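Local coordinates for xylulose kinase (Escherichia coli, PDB 2ITM), which catalyses the ATP-dependent phosphorylation of D-xylulose to D-xylulose 5-phosphate and, less efficiently, of 1-deoxy-D-xylulose, working as a homodimer of the FGGY kinase family, at residues Trp40-Pro45 / Leu90-Leu95; Gln66-Leu71 / Trp220-Val225; Ala315-Ala320 / Leu361-Leu366. All coordinates share one frame; numbering follows the deposited sequence.

Interaction 1: residues Trp40-Pro45 / Leu90-Leu95; sequences WSEQDP and LRPAIL
Glu42 sets CG beside its backbone N (chi1 -70°) and then runs extended, while Arg91 bends back at chi3 (-55°), and the two side chains cross at about a right angle and meet in a salt bridge. Arg91 NH1 donates to Glu42 OE2 at 3.1 Å, and NH2 adds a weak second bond to the same oxygen. OE2 lies close to the guanidinium plane, but the guanidinium nitrogen NH1 approaches from above the carboxylate plane. Glu42 OE1 rests on the Pro92 ring, 3.7 Å from Pro92 CB. Ile94 CD1 lies over one face of the guanidinium. The stronger partners lie outside: Arg100 NH2 bridges to the same Glu42 OE2, and Glu139 OE2 takes Arg91 NE.

The backbones form a two-stranded antiparallel sheet. Gln43 and Ala93 are its hydrogen-bonded pair, with Ala93 N to Gln43 O at 2.9 Å and Gln43 N to Ala93 O at 3.2 Å. A further bond, Leu95 N to Ser41 O at 3.0 Å, is almost straight (172°). Leu95 CG packs against Ser41 O, and its CD1 lies across the end of the Gln43 side chain.

The Leu95 side chain lies about 9 Å from the bound D-xylulose. Buried Glu42 and Arg91 each face opposite charges, Arg100 and Glu139 included, which probably favours their ionised forms.

Interaction 2: residues Gln66-Leu71 / Trp220-Val225; sequences QDVKAL and WGMATV
Val225 sends CB toward the 66-71 segment, and its side chain can be followed outward from there. From CB, one branch, CG1, reaches Ala70 and Leu71. It lies 3.6 Å from Ala70 CA and 3.9 Å from Leu71 CB. The other branch, CG2, turns to the preceding residues, where it meets the carbonyl oxygens of Val68 and Lys69. The two branches touch successive points of the 68-71 segment.

Met222 fills the next position. Its chain bends at chi3 (-69°), which brings CE to 3.8 Å from Val68 CG1. Leu71 CD1 is a looser neighbour of the same methyl. Met56 of helix 45-62 also touches Met222.

At the outer end the Gln66 amide lies against the backbone of Gly221 and Met222, with CD 3.2 Å from Gly221 O. Gly221 takes positive phi in the Schellman motif that ends helix 214-220.

No direct hydrogen bond joins the segments. One water bridges them, donating a hydrogen bond to Val68 O at 2.7 Å and accepting one from Ala223 N at 3.2 Å. The contact is therefore mainly apolar, with water supplying a polar link between the two loops leading into neighbouring parallel strands, 70-75 and 226-232.

Interaction 3: residues Ala315-Ala320 / Leu361-Leu366; sequences AAAQQA and LARAVL
Arg363 lays the first part of its side chain across Ala317 and Ala320, and its conformation is unusual. Its chi1 of -111° and chi2 of -98° both fall away from staggered values, and chi3 bends the chain again. The bends lay CG and NE along Ala317 and Ala320. CG does most of the touching. It is 3.5 Å from Ala320 CB and also meets Ala317 CB. Its approach to Ala317 O looks tight, and with these torsions the side-chain position is less certain. NE also passes near Ala317 O, but no hydrogen bond forms there. Ala320 CB lies at the guanidinium edge, near its plane. The charged end goes elsewhere: NH1 makes a salt bridge with Glu367, one turn further along the same helix, and NH2 has a long, weak ion pair with Glu322.

The Ala317 methyl points at helix 358-381 and meets the backbone N of Arg363. The Ala362 methyl stands 4.2 Å from Ala317 CB. Leu366 takes CG beside its backbone N (chi1 -63°) and extends beyond, which carries CD1 to 4.2 Å from the same Ala317 methyl. Ala316 and Ala362 touch more loosely, CB to CB at 4.4 Å.

Leu366 also packs on Leu298 and Met405, from helices 294-304 and 400-410. Leu361 packs on Leu304 of the second subunit. Short alanine side chains let the backbones come close, with Ala317 CA and Arg363 CA 4.5 Å apart. The join is mainly apolar: methyls and the aliphatic part of an arginine hold the 315-320 segment to helix 358-381, while the charge is met mainly by Glu367.

Overall arrangement
From the N terminus, the chain enters interaction 1 at 40-45, passes through helix 45-62 and opens interaction 2 at 66-71. It closes interaction 1 at 90-95 and interaction 2 only at 220-225. The two loops therefore cross. Both belong to the N-terminal FGGY domain, with centres about 30 Å apart. Interaction 1 pairs two short strands near the sugar site; interaction 2 joins the approaches to two strands of the six-stranded sheet. Interaction 3 follows in series. It closes a 40-residue loop in the C-terminal FGGY domain, tying two helices together. Its centre is about 52 Å from that of interaction 2, across the chain's centre.

Interaction 1: residues Trp40-Pro45 / Leu90-Leu95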
ATOM      1  N   TRP A  40      13.408  -5.384 -24.510  1.00 42.58           N
ATOM      2  CA  TRP A  40      14.586  -5.918 -25.162  1.00 35.43           C
ATOM      3  C   TRP A  40      15.691  -6.031 -24.139  1.00 35.27           C
ATOM      4  O   TRP A  40      15.919  -5.128 -23.338  1.00 32.81           O
ATOM      5  CB  TRP A  40      15.054  -5.127 -26.366  1.00 26.49           C
ATOM      6  CG  TRP A  40      14.153  -5.206 -27.536  1.00 29.17           C
ATOM      7  CD1 TRP A  40      12.805  -5.305 -27.522  1.00 32.56           C
ATOM      8  CD2 TRP A  40      14.534  -5.170 -28.906  1.00 39.34           C
ATOM      9  NE1 TRP A  40      12.316  -5.342 -28.802  1.00 28.63           N
ATOM     10  CE2 TRP A  40      13.363  -5.262 -29.671  1.00 25.12           C
ATOM     11  CE3 TRP A  40      15.757  -5.074 -29.571  1.00 26.90           C
ATOM     12  CZ2 TRP A  40      13.378  -5.250 -31.051  1.00 38.53           C
ATOM     13  CZ3 TRP A  40      15.767  -5.071 -30.931  1.00 37.96           C
ATOM     14  CH2 TRP A  40      14.587  -5.153 -31.662  1.00 38.37           C
ATOM     15  N   SER A  41      16.368  -7.166 -24.179  1.00 36.28           N
ATOM     16  CA  SER A  41      17.500  -7.434 -23.323  1.00 36.41           C
ATOM     17  C   SER A  41      18.552  -8.167 -24.131  1.00 31.35           C
ATOM     18  O   SER A  41      18.350  -9.303 -24.528  1.00 22.44           O
ATOM     19  CB  SER A  41      17.068  -8.261 -22.114  1.00 34.37           C
ATOM     20  OG  SER A  41      18.048  -8.246 -21.104  1.00 35.35           O
ATOM     21  N   GLU A  42      19.664  -7.482 -24.392  1.00 16.48           N
ATOM     22  CA  GLU A  42      20.634  -7.989 -25.332  1.00 14.70           C
ATOM     23  C   GLU A  42      22.059  -7.815 -24.799  1.00 11.96           C
ATOM     24  O   GLU A  42      22.340  -6.936 -24.007  1.00 28.48           O
ATOM     25  CB  GLU A  42      20.514  -7.255 -26.668  1.00 31.76           C
ATOM     26  CG  GLU A  42      19.252  -7.593 -27.448  1.00 32.98           C
ATOM     27  CD  GLU A  42      19.174  -6.833 -28.747  1.00 31.89           C
ATOM     28  OE1 GLU A  42      19.884  -5.812 -28.863  1.00 34.79           O
ATOM     29  OE2 GLU A  42      18.433  -7.261 -29.607  1.00 32.40           O
ATOM     30  N   GLN A  43      22.949  -8.674 -25.270  1.00 27.88           N
ATOM     31  CA  GLN A  43      24.372  -8.495 -25.071  1.00 24.35           C
ATOM     32  C   GLN A  43      25.154  -8.823 -26.330  1.00 30.16           C
ATOM     33  O   GLN A  43      24.726  -9.611 -27.157  1.00 25.09           O
ATOM     34  CB  GLN A  43      24.869  -9.334 -23.896  1.00 34.92           C
ATOM     35  CG  GLN A  43      24.532  -8.761 -22.545  1.00 27.46           C
ATOM     36  CD  GLN A  43      24.774  -9.727 -21.409  1.00 23.61           C
ATOM     37  OE1 GLN A  43      24.949  -9.316 -20.280  1.00 33.47           O
ATOM     38  NE2 GLN A  43      24.763 -11.006 -21.706  1.00 17.10           N
ATOM     39  N   ASP A  44      26.308  -8.195 -26.462  1.00 27.42           N
ATOM     40  CA  ASP A  44      27.227  -8.476 -27.566  1.00 32.40           C
ATOM     41  C   ASP A  44      28.154  -9.633 -27.199  1.00 26.62           C
ATOM     42  O   ASP A  44      28.920  -9.557 -26.255  1.00 24.26           O
ATOM     43  CB  ASP A  44      28.005  -7.207 -27.914  1.00 46.60           C
ATOM     44  CG  ASP A  44      29.244  -7.471 -28.740  1.00 41.42           C
ATOM     45  OD1 ASP A  44      30.101  -6.575 -28.796  1.00 57.97           O
ATOM     46  OD2 ASP A  44      29.453  -8.515 -29.371  1.00 77.08           O
ATOM     47  N   PRO A  45      28.064 -10.711 -27.959  1.00 21.26           N
ATOM     48  CA  PRO A  45      28.739 -11.946 -27.582  1.00 22.94           C
ATOM     49  C   PRO A  45      30.235 -11.718 -27.487  1.00 37.55           C
ATOM     50  O   PRO A  45      30.923 -12.416 -26.764  1.00 25.73           O
ATOM     51  CB  PRO A  45      28.387 -12.902 -28.726  1.00 23.95           C
ATOM     52  CG  PRO A  45      27.147 -12.397 -29.278  1.00 23.09           C
ATOM     53  CD  PRO A  45      27.196 -10.902 -29.128  1.00 25.69           C
ATOM     54  N   LEU A  90      25.634 -12.418 -36.159  1.00 34.35           N
ATOM     55  CA  LEU A  90      24.664 -11.834 -37.063  1.00 33.67           C
ATOM     56  C   LEU A  90      23.919 -10.671 -36.408  1.00 37.20           C
ATOM     57  O   LEU A  90      23.673  -9.656 -37.032  1.00 35.74           O
ATOM     58  CB  LEU A  90      23.663 -12.896 -37.480  1.00 23.71           C
ATOM     59  CG  LEU A  90      23.581 -13.350 -38.930  1.00 46.59           C
ATOM     60  CD1 LEU A  90      24.601 -12.679 -39.814  1.00 39.78           C
ATOM     61  CD2 LEU A  90      23.611 -14.852 -39.076  1.00 23.37           C
ATOM     62  N   ARG A  91      23.560 -10.850 -35.145  1.00 33.62           N
ATOM     63  CA  ARG A  91      22.953  -9.806 -34.339  1.00 33.17           C
ATOM     64  C   ARG A  91      23.312  -9.978 -32.887  1.00 29.93           C
ATOM     65  O   ARG A  91      23.892 -10.970 -32.510  1.00 27.51           O
ATOM     66  CB  ARG A  91      21.438  -9.817 -34.512  1.00 43.42           C
ATOM     67  CG  ARG A  91      20.722 -10.902 -33.732  1.00 40.58           C
ATOM     68  CD  ARG A  91      19.249 -11.054 -34.067  1.00 23.77           C
ATOM     69  NE  ARG A  91      18.472  -9.813 -33.925  1.00 30.24           N
ATOM     70  CZ  ARG A  91      18.543  -8.975 -32.904  1.00 26.48           C
ATOM     71  NH1 ARG A  91      19.346  -9.217 -31.896  1.00 27.86           N
ATOM     72  NH2 ARG A  91      17.799  -7.886 -32.894  1.00 32.99           N
ATOM     73  N   PRO A  92      22.978  -9.005 -32.057  1.00 36.24           N
ATOM     74  CA  PRO A  92      23.231  -9.142 -30.627  1.00 23.22           C
ATOM     75  C   PRO A  92      22.421 -10.285 -30.016  1.00 31.46           C
ATOM     76  O   PRO A  92      21.344 -10.595 -30.491  1.00 27.28           O
ATOM     77  CB  PRO A  92      22.775  -7.777 -30.048  1.00 29.49           C
ATOM     78  CG  PRO A  92      22.907  -6.849 -31.164  1.00 35.37           C
ATOM     79  CD  PRO A  92      22.542  -7.641 -32.375  1.00 38.74           C
ATOM     80  N   ALA A  93      22.977 -10.914 -28.992  1.00 25.82           N
ATOM     81  CA  ALA A  93      22.303 -12.002 -28.315  1.00 23.13           C
ATOM     82  C   ALA A  93      21.024 -11.550 -27.629  1.00 17.02           C
ATOM     83  O   ALA A  93      21.012 -10.587 -26.896  1.00 26.60           O
ATOM     84  CB  ALA A  93      23.230 -12.693 -27.345  1.00 18.48           C
ATOM     85  N   ILE A  94      19.943 -12.266 -27.894  1.00 21.32           N
ATOM     86  CA  ILE A  94      18.674 -12.026 -27.245  1.00 13.67           C
ATOM     87  C   ILE A  94      18.523 -12.879 -25.993  1.00 30.43           C
ATOM     88  O   ILE A  94      18.369 -14.084 -26.089  1.00 25.27           O
ATOM     89  CB  ILE A  94      17.534 -12.339 -28.213  1.00 24.40           C
ATOM     90  CG1 ILE A  94      17.671 -11.532 -29.493  1.00 31.17           C
ATOM     91  CG2 ILE A  94      16.193 -12.130 -27.557  1.00 22.14           C
ATOM     92  CD1 ILE A  94      16.731 -11.949 -30.520  1.00 25.00           C
ATOM     93  N   LEU A  95      18.557 -12.244 -24.830  1.00 24.62           N
ATOM     94  CA  LEU A  95      18.733 -12.954 -23.576  1.00 18.69           C
ATOM     95  C   LEU A  95      17.475 -13.597 -22.981  1.00 34.50           C
ATOM     96  O   LEU A  95      16.373 -13.396 -23.459  1.00 29.71           O
ATOM     97  CB  LEU A  95      19.405 -12.068 -22.541  1.00 24.80           C
ATOM     98  CG  LEU A  95      20.620 -11.269 -22.974  1.00 38.12           C
ATOM     99  CD1 LEU A  95      21.194 -10.575 -21.771  1.00 18.80           C
ATOM    100  CD2 LEU A  95      21.622 -12.180 -23.638  1.00 26.68           C
TER

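Interaction 2: residues Gln66-Leu71 / Trp220-Val225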
ATOM      1  N   GLN A  66      48.971 -23.570 -14.987  1.00 40.05           N
ATOM      2  CA  GLN A  66      49.720 -24.535 -15.771  1.00 45.76           C
ATOM      3  C   GLN A  66      49.476 -25.974 -15.336  1.00 31.30           C
ATOM      4  O   GLN A  66      49.810 -26.893 -16.058  1.00 38.07           O
ATOM      5  CB  GLN A  66      51.217 -24.220 -15.766  1.00 47.80           C
ATOM      6  CG  GLN A  66      51.641 -23.027 -16.616  1.00 43.07           C
ATOM      7  CD  GLN A  66      51.475 -23.250 -18.112  1.00 63.24           C
ATOM      8  OE1 GLN A  66      51.985 -22.477 -18.916  1.00 50.91           O
ATOM      9  NE2 GLN A  66      50.761 -24.295 -18.483  1.00 47.36           N
ATOM     10  N   ASP A  67      48.882 -26.159 -14.166  1.00 26.53           N
ATOM     11  CA  ASP A  67      48.549 -27.499 -13.684  1.00 38.10           C
ATOM     12  C   ASP A  67      47.064 -27.847 -13.746  1.00 29.29           C
ATOM     13  O   ASP A  67      46.642 -28.863 -13.222  1.00 36.41           O
ATOM     14  CB  ASP A  67      49.053 -27.697 -12.259  1.00 51.24           C
ATOM     15  CG  ASP A  67      50.550 -27.784 -12.178  1.00 65.14           C
ATOM     16  OD1 ASP A  67      51.121 -28.774 -12.665  1.00 50.53           O
ATOM     17  OD2 ASP A  67      51.230 -26.896 -11.650  1.00 54.20           O
ATOM     18  N   VAL A  68      46.277 -27.003 -14.389  1.00 32.88           N
ATOM     19  CA  VAL A  68      44.903 -27.347 -14.699  1.00 32.42           C
ATOM     20  C   VAL A  68      44.828 -28.527 -15.660  1.00 32.29           C
ATOM     21  O   VAL A  68      45.546 -28.582 -16.643  1.00 30.39           O
ATOM     22  CB  VAL A  68      44.135 -26.147 -15.255  1.00 21.07           C
ATOM     23  CG1 VAL A  68      42.737 -26.541 -15.650  1.00 19.42           C
ATOM     24  CG2 VAL A  68      44.103 -25.039 -14.255  1.00 19.23           C
ATOM     25  N   LYS A  69      43.929 -29.454 -15.371  1.00 32.76           N
ATOM     26  CA  LYS A  69      43.831 -30.698 -16.100  1.00 29.28           C
ATOM     27  C   LYS A  69      42.544 -30.784 -16.921  1.00 39.87           C
ATOM     28  O   LYS A  69      42.484 -31.483 -17.917  1.00 26.30           O
ATOM     29  CB  LYS A  69      43.911 -31.869 -15.150  1.00 39.58           C
ATOM     30  CG  LYS A  69      45.128 -31.833 -14.251  1.00 49.82           C
ATOM     31  CD  LYS A  69      45.200 -33.052 -13.354  1.00 64.11           C
ATOM     32  CE  LYS A  69      46.302 -32.906 -12.300  1.00 85.51           C
ATOM     33  NZ  LYS A  69      46.315 -34.003 -11.298  1.00 45.37           N
ATOM     34  N   ALA A  70      41.515 -30.071 -16.479  1.00 33.72           N
ATOM     35  CA  ALA A  70      40.283 -29.942 -17.245  1.00 35.14           C
ATOM     36  C   ALA A  70      39.556 -28.636 -16.965  1.00 35.54           C
ATOM     37  O   ALA A  70      39.760 -28.013 -15.940  1.00 17.11           O
ATOM     38  CB  ALA A  70      39.372 -31.118 -16.992  1.00 25.83           C
ATOM     39  N   LEU A  71      38.697 -28.242 -17.898  1.00 31.41           N
ATOM     40  CA  LEU A  71      37.936 -27.005 -17.784  1.00 29.42           C
ATOM     41  C   LEU A  71      36.450 -27.166 -18.108  1.00 26.97           C
ATOM     42  O   LEU A  71      36.085 -27.800 -19.082  1.00 18.13           O
ATOM     43  CB  LEU A  71      38.552 -25.915 -18.643  1.00 26.03           C
ATOM     44  CG  LEU A  71      37.854 -24.564 -18.641  1.00 24.96           C
ATOM     45  CD1 LEU A  71      38.801 -23.429 -18.935  1.00 15.57           C
ATOM     46  CD2 LEU A  71      36.721 -24.577 -19.623  1.00 23.90           C
ATOM     47  N   TRP A 220      46.346 -17.936 -21.917  1.00 34.35           N
ATOM     48  CA  TRP A 220      45.805 -18.089 -20.572  1.00 38.33           C
ATOM     49  C   TRP A 220      46.793 -18.788 -19.645  1.00 30.98           C
ATOM     50  O   TRP A 220      46.533 -18.979 -18.475  1.00 35.97           O
ATOM     51  CB  TRP A 220      44.482 -18.860 -20.605  1.00 39.29           C
ATOM     52  CG  TRP A 220      43.287 -18.073 -21.084  1.00 32.61           C
ATOM     53  CD1 TRP A 220      43.235 -16.752 -21.373  1.00 33.53           C
ATOM     54  CD2 TRP A 220      41.977 -18.580 -21.323  1.00 34.58           C
ATOM     55  NE1 TRP A 220      41.974 -16.398 -21.775  1.00 33.84           N
ATOM     56  CE2 TRP A 220      41.183 -17.509 -21.756  1.00 38.22           C
ATOM     57  CE3 TRP A 220      41.387 -19.839 -21.213  1.00 28.16           C
ATOM     58  CZ2 TRP A 220      39.844 -17.660 -22.073  1.00 29.57           C
ATOM     59  CZ3 TRP A 220      40.072 -19.976 -21.527  1.00 26.77           C
ATOM     60  CH2 TRP A 220      39.312 -18.901 -21.949  1.00 28.53           C
ATOM     61  N   GLY A 221      47.938 -19.161 -20.193  1.00 48.29           N
ATOM     62  CA  GLY A 221      48.984 -19.806 -19.431  1.00 47.95           C
ATOM     63  C   GLY A 221      48.598 -21.199 -19.004  1.00 42.95           C
ATOM     64  O   GLY A 221      48.791 -21.581 -17.861  1.00 22.53           O
ATOM     65  N   MET A 222      48.029 -21.953 -19.930  1.00 30.27           N
ATOM     66  CA  MET A 222      47.676 -23.320 -19.642  1.00 42.98           C
ATOM     67  C   MET A 222      47.899 -24.275 -20.797  1.00 40.95           C
ATOM     68  O   MET A 222      48.148 -23.857 -21.913  1.00 44.50           O
ATOM     69  CB  MET A 222      46.263 -23.425 -19.054  1.00 44.41           C
ATOM     70  CG  MET A 222      45.150 -22.852 -19.890  1.00 44.81           C
ATOM     71  SD  MET A 222      43.756 -22.247 -18.922  1.00 34.62           S
ATOM     72  CE  MET A 222      43.148 -23.804 -18.317  1.00 23.44           C
ATOM     73  N   ALA A 223      47.807 -25.562 -20.508  1.00 32.79           N
ATOM     74  CA  ALA A 223      47.819 -26.613 -21.530  1.00 41.53           C
ATOM     75  C   ALA A 223      46.545 -26.624 -22.369  1.00 32.03           C
ATOM     76  O   ALA A 223      45.530 -26.102 -21.947  1.00 34.78           O
ATOM     77  CB  ALA A 223      48.039 -27.955 -20.885  1.00 18.00           C
ATOM     78  N   THR A 224      46.611 -27.225 -23.553  1.00 32.31           N
ATOM     79  CA  THR A 224      45.432 -27.407 -24.387  1.00 33.70           C
ATOM     80  C   THR A 224      44.469 -28.379 -23.737  1.00 36.04           C
ATOM     81  O   THR A 224      44.226 -29.460 -24.240  1.00 24.63           O
ATOM     82  CB  THR A 224      45.794 -27.895 -25.797  1.00 28.67           C
ATOM     83  OG1 THR A 224      46.569 -29.092 -25.721  1.00 36.09           O
ATOM     84  CG2 THR A 224      46.691 -26.921 -26.484  1.00 24.58           C
ATOM     85  N   VAL A 225      43.927 -27.957 -22.606  1.00 31.06           N
ATOM     86  CA  VAL A 225      43.199 -28.807 -21.684  1.00 26.07           C
ATOM     87  C   VAL A 225      41.823 -29.205 -22.231  1.00 28.81           C
ATOM     88  O   VAL A 225      41.213 -28.460 -22.975  1.00 28.58           O
ATOM     89  CB  VAL A 225      43.048 -28.067 -20.344  1.00 40.68           C
ATOM     90  CG1 VAL A 225      41.612 -27.908 -19.943  1.00 34.50           C
ATOM     91  CG2 VAL A 225      43.895 -28.689 -19.271  1.00 34.64           C
TER
HETATM   92  O   HOH W   1      46.673 -26.355 -17.663  1.00 32.26           O

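Interaction 3: residues Ala315-Ala320 / Leu361-Leu366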
ATOM      1  N   ALA A 315      14.477 -10.135  15.056  1.00 49.56           N
ATOM      2  CA  ALA A 315      14.228  -9.947  16.473  1.00 45.65           C
ATOM      3  C   ALA A 315      13.017  -9.081  16.742  1.00 55.21           C
ATOM      4  O   ALA A 315      12.291  -9.309  17.697  1.00 61.14           O
ATOM      5  CB  ALA A 315      15.444  -9.376  17.154  1.00 57.17           C
ATOM      6  N   ALA A 316      12.802  -8.074  15.910  1.00 44.52           N
ATOM      7  CA  ALA A 316      11.630  -7.258  16.058  1.00 46.27           C
ATOM      8  C   ALA A 316      10.404  -8.153  16.060  1.00 43.84           C
ATOM      9  O   ALA A 316       9.485  -7.958  16.834  1.00 39.66           O
ATOM     10  CB  ALA A 316      11.550  -6.271  14.924  1.00 41.52           C
ATOM     11  N   ALA A 317      10.412  -9.155  15.176  1.00 30.08           N
ATOM     12  CA  ALA A 317       9.234  -9.917  14.841  1.00 40.95           C
ATOM     13  C   ALA A 317       8.810 -10.804  15.997  1.00 40.45           C
ATOM     14  O   ALA A 317       7.652 -11.183  16.111  1.00 43.38           O
ATOM     15  CB  ALA A 317       9.494 -10.739  13.616  1.00 31.57           C
ATOM     16  N   GLN A 318       9.755 -11.116  16.842  1.00 42.48           N
ATOM     17  CA  GLN A 318       9.491 -11.939  18.006  1.00 48.25           C
ATOM     18  C   GLN A 318       8.870 -11.133  19.130  1.00 42.74           C
ATOM     19  O   GLN A 318       8.232 -11.675  20.016  1.00 53.19           O
ATOM     20  CB  GLN A 318      10.771 -12.605  18.473  1.00 56.92           C
ATOM     21  CG  GLN A 318      11.226 -13.710  17.569  1.00 59.21           C
ATOM     22  CD  GLN A 318      12.624 -14.162  17.881  1.00 74.01           C
ATOM     23  OE1 GLN A 318      13.521 -13.344  18.047  1.00 64.46           O
ATOM     24  NE2 GLN A 318      12.815 -15.469  17.963  1.00 49.08           N
ATOM     25  N   GLN A 319       9.051  -9.822  19.072  1.00 50.54           N
ATOM     26  CA  GLN A 319       8.315  -8.910  19.928  1.00 56.92           C
ATOM     27  C   GLN A 319       6.919  -8.607  19.396  1.00 55.18           C
ATOM     28  O   GLN A 319       6.241  -7.754  19.929  1.00 52.86           O
ATOM     29  CB  GLN A 319       9.109  -7.598  20.128  1.00 54.68           C
ATOM     30  CG  GLN A 319      10.446  -7.776  20.843  1.00 82.58           C
ATOM     31  CD  GLN A 319      10.506  -9.029  21.708  1.00 86.48           C
ATOM     32  OE1 GLN A 319       9.887  -9.088  22.766  1.00 74.84           O
ATOM     33  NE2 GLN A 319      11.248 -10.042  21.256  1.00 57.89           N
ATOM     34  N   ALA A 320       6.507  -9.330  18.378  1.00 51.72           N
ATOM     35  CA  ALA A 320       5.188  -9.114  17.823  1.00 51.25           C
ATOM     36  C   ALA A 320       4.080  -9.385  18.841  1.00 54.81           C
ATOM     37  O   ALA A 320       4.096 -10.383  19.549  1.00 34.12           O
ATOM     38  CB  ALA A 320       4.995  -9.931  16.581  1.00 39.99           C
ATOM     39  N   LEU A 361       4.577  -5.746  11.539  1.00 30.08           N
ATOM     40  CA  LEU A 361       4.896  -5.680  10.129  1.00 22.78           C
ATOM     41  C   LEU A 361       5.982  -6.675   9.780  1.00 38.05           C
ATOM     42  O   LEU A 361       5.906  -7.369   8.785  1.00 30.19           O
ATOM     43  CB  LEU A 361       5.322  -4.271   9.755  1.00 28.17           C
ATOM     44  CG  LEU A 361       4.214  -3.477   9.085  1.00 30.40           C
ATOM     45  CD1 LEU A 361       2.892  -3.829   9.671  1.00 42.98           C
ATOM     46  CD2 LEU A 361       4.458  -1.979   9.122  1.00 48.59           C
ATOM     47  N   ALA A 362       6.995  -6.738  10.625  1.00 35.96           N
ATOM     48  CA  ALA A 362       8.142  -7.580  10.375  1.00 27.13           C
ATOM     49  C   ALA A 362       7.765  -9.044  10.464  1.00 20.67           C
ATOM     50  O   ALA A 362       8.190  -9.844   9.659  1.00 32.98           O
ATOM     51  CB  ALA A 362       9.248  -7.260  11.345  1.00 29.12           C
ATOM     52  N   ARG A 363       6.967  -9.381  11.457  1.00 25.36           N
ATOM     53  CA  ARG A 363       6.338 -10.681  11.500  1.00 38.35           C
ATOM     54  C   ARG A 363       5.537 -11.042  10.255  1.00 27.70           C
ATOM     55  O   ARG A 363       5.621 -12.155   9.776  1.00 26.48           O
ATOM     56  CB  ARG A 363       5.461 -10.805  12.722  1.00 32.23           C
ATOM     57  CG  ARG A 363       5.997 -11.766  13.713  1.00 57.58           C
ATOM     58  CD  ARG A 363       5.404 -13.125  13.658  1.00 42.39           C
ATOM     59  NE  ARG A 363       5.375 -13.657  15.008  1.00 80.92           N
ATOM     60  CZ  ARG A 363       5.139 -14.913  15.327  1.00 81.49           C
ATOM     61  NH1 ARG A 363       4.905 -15.809  14.388  1.00 81.87           N
ATOM     62  NH2 ARG A 363       5.130 -15.265  16.586  1.00 79.63           N
ATOM     63  N   ALA A 364       4.760 -10.094   9.759  1.00 32.29           N
ATOM     64  CA  ALA A 364       3.938 -10.315   8.581  1.00 29.53           C
ATOM     65  C   ALA A 364       4.758 -10.703   7.352  1.00 29.76           C
ATOM     66  O   ALA A 364       4.435 -11.646   6.658  1.00 24.98           O
ATOM     67  CB  ALA A 364       3.095  -9.123   8.302  1.00 21.13           C
ATOM     68  N   VAL A 365       5.837  -9.976   7.113  1.00 20.37           N
ATOM     69  CA  VAL A 365       6.718 -10.255   6.007  1.00 21.51           C
ATOM     70  C   VAL A 365       7.302 -11.658   6.034  1.00 25.97           C
ATOM     71  O   VAL A 365       7.209 -12.386   5.064  1.00 28.03           O
ATOM     72  CB  VAL A 365       7.820  -9.193   5.876  1.00 32.18           C
ATOM     73  CG1 VAL A 365       8.636  -9.440   4.649  1.00 25.61           C
ATOM     74  CG2 VAL A 365       7.216  -7.824   5.818  1.00 17.31           C
ATOM     75  N   LEU A 366       7.880 -12.040   7.161  1.00 27.39           N
ATOM     76  CA  LEU A 366       8.459 -13.362   7.303  1.00 21.11           C
ATOM     77  C   LEU A 366       7.443 -14.449   7.005  1.00 23.67           C
ATOM     78  O   LEU A 366       7.720 -15.381   6.279  1.00 23.97           O
ATOM     79  CB  LEU A 366       9.038 -13.547   8.703  1.00 38.68           C
ATOM     80  CG  LEU A 366      10.194 -12.637   9.111  1.00 31.13           C
ATOM     81  CD1 LEU A 366      10.808 -13.087  10.427  1.00 20.80           C
ATOM     82  CD2 LEU A 366      11.223 -12.590   8.025  1.00 27.99           C
TER